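Local coordinates for protein extracellular sialidase/neuraminidase, putative (Aspergillus fumigatus, PDB 2XZJ) that probably cleaves terminal sialic acids, Kdn probably preferred, from glycoconjugates as an exo-acting sialidase of beta-propeller fold, at residues G123-Q128 and V139-D144; D178-D183 and P201-N206. One frame throughout, in Å; residues are numbered along the deposited sequence.

Contact 1. Residues G123-Q128 and V139-D144; sequences GATYSQ and VTKKID. With KFN (2,6-anhydro-3-deoxy-D-glycero-D-galacto-non-2-enonic acid), chain E.
Thr125 O is gripped twice by Lys141. The backbone N lies in the carbonyl plane at 2.8 Å, while the ammonium NZ comes from 45° above that plane in a longer bond of 3.2 Å. The ladder then continues through Ser127, whose N donates to Lys141 O and whose O accepts from Ile143 N, so the two chains run as a short parallel pair. On the side away from Lys141, Thr140 OG1 gives a short hydrogen bond to Ser127 OG at 2.5 Å. Asp132 ties in both hydroxyls, its backbone N meeting Thr140 OG1 and its OD2 meeting Ser127 OG, which ties the loop between the strands to both.

The Tyr126 ring carries the other face. Lys141 bends twice along its chain (chi3 -63°, chi4 -59°), which lays CE 3.5 Å above the ring plane towards the rim and sets NZ over the same face, 4.8 Å from the ring centroid, in a cation-pi contact. Lys142 O lies at the ring edge. A water donates to Asp144 OD2 and also bonds Tyr126 OH, at 2.8 Å, while Asp144 OD1 turns to Thr146. At the root of the side chain, Tyr126 CB packs on Ile143 CG1.

Past the ladder, Gln128 stretches out fully, and its amide reads two hydroxyls of the bound KFN: OE1 accepts from O7 at 2.7 Å and NE2 donates to O9 at 2.8 Å. The two bonds set which way round the amide faces the glycerol tail; Arg39, Arg58, Arg245 and Arg302 also bond this ligand. This is a two-stranded parallel ribbon within the long excursion between strands 115-122 and 152-158 of a sialidase propeller, and it brings Gln128 to the ligand pocket.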
loop_
_atom_site.group_PDB
_atom_site.type_symbol
_atom_site.label_atom_id
_atom_site.label_comp_id
_atom_site.label_asym_id
_atom_site.label_seq_id
_atom_site.Cartn_x
_atom_site.Cartn_y
_atom_site.Cartn_z
ATOM N N GLY A 123 -6.299 -13.550 -14.411
ATOM C CA GLY A 123 -6.726 -13.541 -15.812
ATOM C C GLY A 123 -7.915 -12.652 -16.098
ATOM O O GLY A 123 -8.616 -12.197 -15.179
ATOM N N ALA A 124 -8.139 -12.397 -17.388
ATOM C CA ALA A 124 -9.199 -11.487 -17.839
ATOM C C ALA A 124 -10.620 -11.944 -17.486
ATOM O O ALA A 124 -11.515 -11.118 -17.292
ATOM C CB ALA A 124 -9.079 -11.253 -19.349
ATOM N N THR A 125 -10.819 -13.252 -17.372
ATOM C CA THR A 125 -12.177 -13.784 -17.256
ATOM C C THR A 125 -12.498 -14.366 -15.883
ATOM O O THR A 125 -13.499 -15.071 -15.735
ATOM C CB THR A 125 -12.496 -14.824 -18.382
ATOM O OG1 THR A 125 -11.527 -15.882 -18.372
ATOM C CG2 THR A 125 -12.517 -14.162 -19.767
ATOM N N TYR A 126 -11.648 -14.064 -14.893
ATOM C CA TYR A 126 -11.783 -14.579 -13.520
ATOM C C TYR A 126 -11.953 -13.436 -12.535
ATOM O O TYR A 126 -11.354 -12.365 -12.704
ATOM C CB TYR A 126 -10.546 -15.405 -13.114
ATOM C CG TYR A 126 -10.409 -16.707 -13.864
ATOM C CD1 TYR A 126 -9.741 -16.758 -15.090
ATOM C CD2 TYR A 126 -10.958 -17.884 -13.364
ATOM C CE1 TYR A 126 -9.614 -17.935 -15.791
ATOM C CE2 TYR A 126 -10.832 -19.077 -14.056
ATOM C CZ TYR A 126 -10.161 -19.099 -15.270
ATOM O OH TYR A 126 -10.050 -20.279 -15.973
ATOM N N SER A 127 -12.768 -13.666 -11.509
ATOM C CA SER A 127 -12.853 -12.751 -10.371
ATOM C C SER A 127 -12.930 -13.548 -9.069
ATOM O O SER A 127 -13.240 -14.739 -9.076
ATOM C CB SER A 127 -14.046 -11.807 -10.504
ATOM O OG SER A 127 -15.269 -12.526 -10.579
ATOM N N GLN A 128 -12.618 -12.883 -7.963
ATOM C CA GLN A 128 -12.637 -13.501 -6.636
ATOM C C GLN A 128 -13.949 -14.252 -6.340
ATOM O O GLN A 128 -13.931 -15.399 -5.853
ATOM C CB GLN A 128 -12.386 -12.426 -5.573
ATOM C CG GLN A 128 -12.169 -12.987 -4.158
ATOM C CD GLN A 128 -11.737 -11.955 -3.144
ATOM O OE1 GLN A 128 -11.811 -10.743 -3.381
ATOM N NE2 GLN A 128 -11.275 -12.439 -1.983
ATOM N N VAL A 139 -19.450 -13.056 -18.457
ATOM C CA VAL A 139 -19.619 -13.345 -17.035
ATOM C C VAL A 139 -18.374 -14.094 -16.524
ATOM O O VAL A 139 -17.926 -15.074 -17.147
ATOM C CB VAL A 139 -20.951 -14.134 -16.804
ATOM C CG1 VAL A 139 -21.115 -14.593 -15.359
ATOM C CG2 VAL A 139 -22.142 -13.267 -17.243
ATOM N N THR A 140 -17.802 -13.620 -15.411
ATOM C CA THR A 140 -16.543 -14.180 -14.919
ATOM C C THR A 140 -16.695 -15.578 -14.327
ATOM O O THR A 140 -17.762 -15.936 -13.815
ATOM C CB THR A 140 -15.822 -13.291 -13.865
ATOM O OG1 THR A 140 -16.541 -13.294 -12.617
ATOM C CG2 THR A 140 -15.613 -11.880 -14.383
ATOM N N LYS A 141 -15.609 -16.341 -14.418
ATOM C CA LYS A 141 -15.430 -17.579 -13.672
ATOM C C LYS A 141 -14.858 -17.235 -12.315
ATOM O O LYS A 141 -14.092 -16.278 -12.191
ATOM C CB LYS A 141 -14.470 -18.513 -14.411
ATOM C CG LYS A 141 -15.088 -19.091 -15.701
ATOM C CD LYS A 141 -14.062 -19.672 -16.641
ATOM C CE LYS A 141 -13.088 -18.591 -17.140
ATOM N NZ LYS A 141 -13.781 -17.488 -17.862
ATOM N N LYS A 142 -15.216 -18.014 -11.299
ATOM C CA LYS A 142 -14.632 -17.819 -9.975
ATOM C C LYS A 142 -13.148 -18.188 -9.967
ATOM O O LYS A 142 -12.760 -19.245 -10.480
ATOM C CB LYS A 142 -15.403 -18.651 -8.939
ATOM C CG LYS A 142 -14.899 -18.526 -7.531
ATOM C CD LYS A 142 -15.990 -18.930 -6.545
ATOM C CE LYS A 142 -15.693 -18.392 -5.159
ATOM N NZ LYS A 142 -15.061 -19.409 -4.303
ATOM N N ILE A 143 -12.316 -17.321 -9.392
ATOM C CA ILE A 143 -10.890 -17.648 -9.210
ATOM C C ILE A 143 -10.741 -19.005 -8.529
ATOM O O ILE A 143 -11.387 -19.273 -7.507
ATOM C CB ILE A 143 -10.124 -16.530 -8.464
ATOM C CG1 ILE A 143 -9.618 -15.514 -9.498
ATOM C CG2 ILE A 143 -8.898 -17.076 -7.704
ATOM C CD1 ILE A 143 -9.320 -14.173 -8.969
ATOM N N ASP A 144 -9.921 -19.869 -9.127
ATOM C CA ASP A 144 -9.823 -21.254 -8.685
ATOM C C ASP A 144 -8.372 -21.696 -8.607
ATOM O O ASP A 144 -7.463 -20.884 -8.737
ATOM C CB ASP A 144 -10.665 -22.179 -9.589
ATOM C CG ASP A 144 -10.177 -22.214 -11.044
ATOM O OD1 ASP A 144 -8.973 -22.002 -11.313
ATOM O OD2 ASP A 144 -11.021 -22.460 -11.937
HETATM C C1 KFN E . -11.432 -3.844 -1.017
HETATM C C3 KFN E . -9.727 -4.345 -2.797
HETATM C C4 KFN E . -8.744 -5.301 -3.511
HETATM C C5 KFN E . -9.118 -6.782 -3.232
HETATM C C6 KFN E . -9.423 -6.986 -1.726
HETATM C C7 KFN E . -9.887 -8.421 -1.352
HETATM C C8 KFN E . -9.953 -8.660 0.166
HETATM C C9 KFN E . -10.668 -9.964 0.474
HETATM O O5 KFN E . -8.074 -7.690 -3.645
HETATM O O1B KFN E . -11.438 -2.664 -1.413
HETATM O O1A KFN E . -12.102 -4.300 -0.046
HETATM O O4 KFN E . -8.712 -4.963 -4.914
HETATM O O6 KFN E . -10.495 -6.084 -1.281
HETATM C C2 KFN E . -10.509 -4.796 -1.729
HETATM O O7 KFN E . -11.209 -8.619 -1.852
HETATM O O8 KFN E . -8.647 -8.696 0.737
HETATM O O9 KFN E . -9.894 -11.081 -0.005
HETATM O O HOH W 1 -10.542 -22.709 -14.645
#

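Contact 2. Residues D178-D183 and P201-N206; sequences DGWAWD and PAMGRN. With KFN (2,6-anhydro-3-deoxy-D-glycero-D-galacto-non-2-enonic acid), chain E.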
loop_
_atom_site.group_PDB
_atom_site.type_symbol
_atom_site.label_atom_id
_atom_site.label_comp_id
_atom_site.label_asym_id
_atom_site.label_seq_id
_atom_site.Cartn_x
_atom_site.Cartn_y
_atom_site.Cartn_z
ATOM N N ASP A 178 1.214 -24.515 -3.090
ATOM C CA ASP A 178 0.455 -25.262 -4.093
ATOM C C ASP A 178 -1.024 -25.392 -3.735
ATOM O O ASP A 178 -1.385 -25.443 -2.573
ATOM C CB ASP A 178 1.054 -26.653 -4.301
ATOM C CG ASP A 178 2.346 -26.632 -5.111
ATOM O OD1 ASP A 178 2.736 -25.586 -5.693
ATOM O OD2 ASP A 178 2.987 -27.695 -5.167
ATOM N N GLY A 179 -1.884 -25.422 -4.748
ATOM C CA GLY A 179 -3.312 -25.645 -4.529
ATOM C C GLY A 179 -4.098 -24.426 -4.108
ATOM O O GLY A 179 -5.326 -24.497 -3.960
ATOM N N TRP A 180 -3.400 -23.303 -3.932
ATOM C CA TRP A 180 -4.053 -22.048 -3.616
ATOM C C TRP A 180 -4.800 -21.511 -4.834
ATOM O O TRP A 180 -4.444 -21.794 -5.980
ATOM C CB TRP A 180 -3.029 -21.022 -3.118
ATOM C CG TRP A 180 -2.667 -21.142 -1.680
ATOM C CD1 TRP A 180 -2.577 -22.290 -0.940
ATOM C CD2 TRP A 180 -2.339 -20.067 -0.793
ATOM N NE1 TRP A 180 -2.215 -21.994 0.353
ATOM C CE2 TRP A 180 -2.061 -20.638 0.471
ATOM C CE3 TRP A 180 -2.242 -18.676 -0.942
ATOM C CZ2 TRP A 180 -1.704 -19.862 1.585
ATOM C CZ3 TRP A 180 -1.879 -17.908 0.172
ATOM C CH2 TRP A 180 -1.633 -18.508 1.416
ATOM N N ALA A 181 -5.847 -20.743 -4.569
ATOM C CA ALA A 181 -6.633 -20.081 -5.601
ATOM C C ALA A 181 -6.455 -18.599 -5.420
ATOM O O ALA A 181 -5.575 -18.004 -6.047
ATOM C CB ALA A 181 -8.116 -20.452 -5.466
ATOM N N TRP A 182 -7.292 -17.998 -4.566
ATOM C CA TRP A 182 -7.112 -16.590 -4.202
ATOM C C TRP A 182 -5.744 -16.408 -3.541
ATOM O O TRP A 182 -5.250 -17.314 -2.877
ATOM C CB TRP A 182 -8.218 -16.054 -3.281
ATOM C CG TRP A 182 -8.092 -14.547 -3.078
ATOM C CD1 TRP A 182 -7.688 -13.897 -1.949
ATOM C CD2 TRP A 182 -8.312 -13.536 -4.067
ATOM N NE1 TRP A 182 -7.654 -12.539 -2.171
ATOM C CE2 TRP A 182 -8.046 -12.293 -3.460
ATOM C CE3 TRP A 182 -8.735 -13.563 -5.407
ATOM C CZ2 TRP A 182 -8.169 -11.077 -4.151
ATOM C CZ3 TRP A 182 -8.860 -12.359 -6.091
ATOM C CH2 TRP A 182 -8.580 -11.135 -5.463
ATOM N N ASP A 183 -5.136 -15.243 -3.772
ATOM C CA ASP A 183 -3.898 -14.855 -3.120
ATOM C C ASP A 183 -3.832 -13.336 -3.176
ATOM O O ASP A 183 -4.540 -12.707 -3.962
ATOM C CB ASP A 183 -2.672 -15.474 -3.832
ATOM C CG ASP A 183 -1.364 -15.238 -3.071
ATOM O OD1 ASP A 183 -1.414 -15.134 -1.820
ATOM O OD2 ASP A 183 -0.286 -15.161 -3.719
ATOM N N PRO A 201 5.033 -8.569 3.208
ATOM C CA PRO A 201 3.844 -9.235 3.742
ATOM C C PRO A 201 2.941 -9.756 2.615
ATOM O O PRO A 201 2.820 -9.112 1.566
ATOM C CB PRO A 201 3.157 -8.116 4.536
ATOM C CG PRO A 201 3.519 -6.852 3.785
ATOM C CD PRO A 201 4.934 -7.091 3.286
ATOM N N ALA A 202 2.341 -10.922 2.824
ATOM C CA ALA A 202 1.434 -11.505 1.852
ATOM C C ALA A 202 0.339 -12.272 2.588
ATOM O O ALA A 202 0.361 -12.370 3.811
ATOM C CB ALA A 202 2.188 -12.431 0.890
ATOM N N MET A 203 -0.612 -12.815 1.837
ATOM C CA MET A 203 -1.679 -13.621 2.433
ATOM C C MET A 203 -1.104 -14.866 3.111
ATOM O O MET A 203 -0.427 -15.656 2.458
ATOM C CB MET A 203 -2.672 -14.047 1.345
ATOM C CG MET A 203 -3.758 -14.993 1.842
ATOM S SD MET A 203 -4.973 -15.248 0.540
ATOM C CE MET A 203 -5.479 -16.942 0.861
ATOM N N GLY A 204 -1.334 -15.011 4.421
ATOM C CA GLY A 204 -1.026 -16.261 5.115
ATOM C C GLY A 204 0.455 -16.531 5.324
ATOM O O GLY A 204 0.837 -17.599 5.788
ATOM N N ARG A 205 1.297 -15.547 5.018
ATOM C CA ARG A 205 2.730 -15.769 4.933
ATOM C C ARG A 205 3.513 -14.481 4.770
ATOM O O ARG A 205 2.963 -13.470 4.339
ATOM C CB ARG A 205 3.060 -16.692 3.749
ATOM C CG ARG A 205 2.893 -16.053 2.358
ATOM C CD ARG A 205 2.620 -17.157 1.333
ATOM N NE ARG A 205 2.729 -16.728 -0.070
ATOM C CZ ARG A 205 1.820 -16.022 -0.735
ATOM N NH1 ARG A 205 0.704 -15.612 -0.130
ATOM N NH2 ARG A 205 2.029 -15.716 -2.015
ATOM N N ASN A 206 4.790 -14.530 5.155
ATOM C CA ASN A 206 5.747 -13.509 4.757
ATOM C C ASN A 206 6.659 -14.077 3.678
ATOM O O ASN A 206 6.917 -15.278 3.639
ATOM C CB ASN A 206 6.597 -13.035 5.941
ATOM C CG ASN A 206 5.787 -12.259 6.984
ATOM O OD1 ASN A 206 4.906 -11.452 6.646
ATOM N ND2 ASN A 206 6.091 -12.501 8.258
HETATM C C1 KFN E . -11.432 -3.844 -1.017
HETATM C C3 KFN E . -9.727 -4.345 -2.797
HETATM C C4 KFN E . -8.744 -5.301 -3.511
HETATM C C5 KFN E . -9.118 -6.782 -3.232
HETATM C C6 KFN E . -9.423 -6.986 -1.726
HETATM C C7 KFN E . -9.887 -8.421 -1.352
HETATM C C8 KFN E . -9.953 -8.660 0.166
HETATM C C9 KFN E . -10.668 -9.964 0.474
HETATM O O5 KFN E . -8.074 -7.690 -3.645
HETATM O O1B KFN E . -11.438 -2.664 -1.413
HETATM O O1A KFN E . -12.102 -4.300 -0.046
HETATM O O4 KFN E . -8.712 -4.963 -4.914
HETATM O O6 KFN E . -10.495 -6.084 -1.281
HETATM C C2 KFN E . -10.509 -4.796 -1.729
HETATM O O7 KFN E . -11.209 -8.619 -1.852
HETATM O O8 KFN E . -8.647 -8.696 0.737
HETATM O O9 KFN E . -9.894 -11.081 -0.005
#
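Trp180 points the edge of its six-membered ring at the turn: CH2 lies 3.3 Å from Met203 O, in the ring plane. Over one side of that ring, off-centre, comes Met203 CE, 4.2 Å from the centroid in a CH-pi contact. Trp182 meets the same methionine obliquely, its CD1 being 3.9 Å from SD, so the thioether makes Met-aromatic contacts with both indoles. At its far edge Trp182 presents CZ2 to KFN O5, in plane at 3.4 Å, and Arg151 adds a cation-pi contact. Met203 reaches both indoles because CG stands anti to the backbone N (chi1 175°) and the chain stays extended to SD.

The guanidinium of Arg205 has Ala202 CB over one face and slides past Trp180 with the two planes 73° apart. Ala202 to Arg205 form a type II beta turn that joins strands 198-202 and 205-210 as a hairpin of one propeller blade; Gly204 sits in it with positive phi, its CA near the edge of Trp180.

Arg205 reaches back along the turn, and NH1 bonds Met203 O at 2.8 Å on a lone pair, within the guanidinium plane. Both terminal nitrogens also take Asp183 end-on in a salt bridge: NH1 meets OD1 at 2.8 Å and NH2 meets OD2 at 2.9 Å. Each is a syn approach, but the carboxylate is twisted 41° from the guanidinium, so both bonds leave the planes slightly. NE donates to Leu175 O, so all three guanidinium nitrogens are hydrogen-bonded.

In the fold
Contacts 1 and 2 follow one another along the chain, with the first closed before the second opens, and their centres lie about 17 Å apart on the same side of the chain's centre. Contact 1 belongs to the excursion between strands 115-122 and 152-158 of one four-stranded antiparallel sheet. Contact 2 joins the loop leading out of that sheet to a hairpin of the next, 191-222, so the pair spans two successive propeller blades. They meet directly where Ile143 CD1 packs on Trp182 CZ3 at 3.4 Å and the Gln128 amide rests near Trp182. From the two contacts, Gln128 and Trp182 reach the ligand side by side, a polar amide beside an aromatic edge.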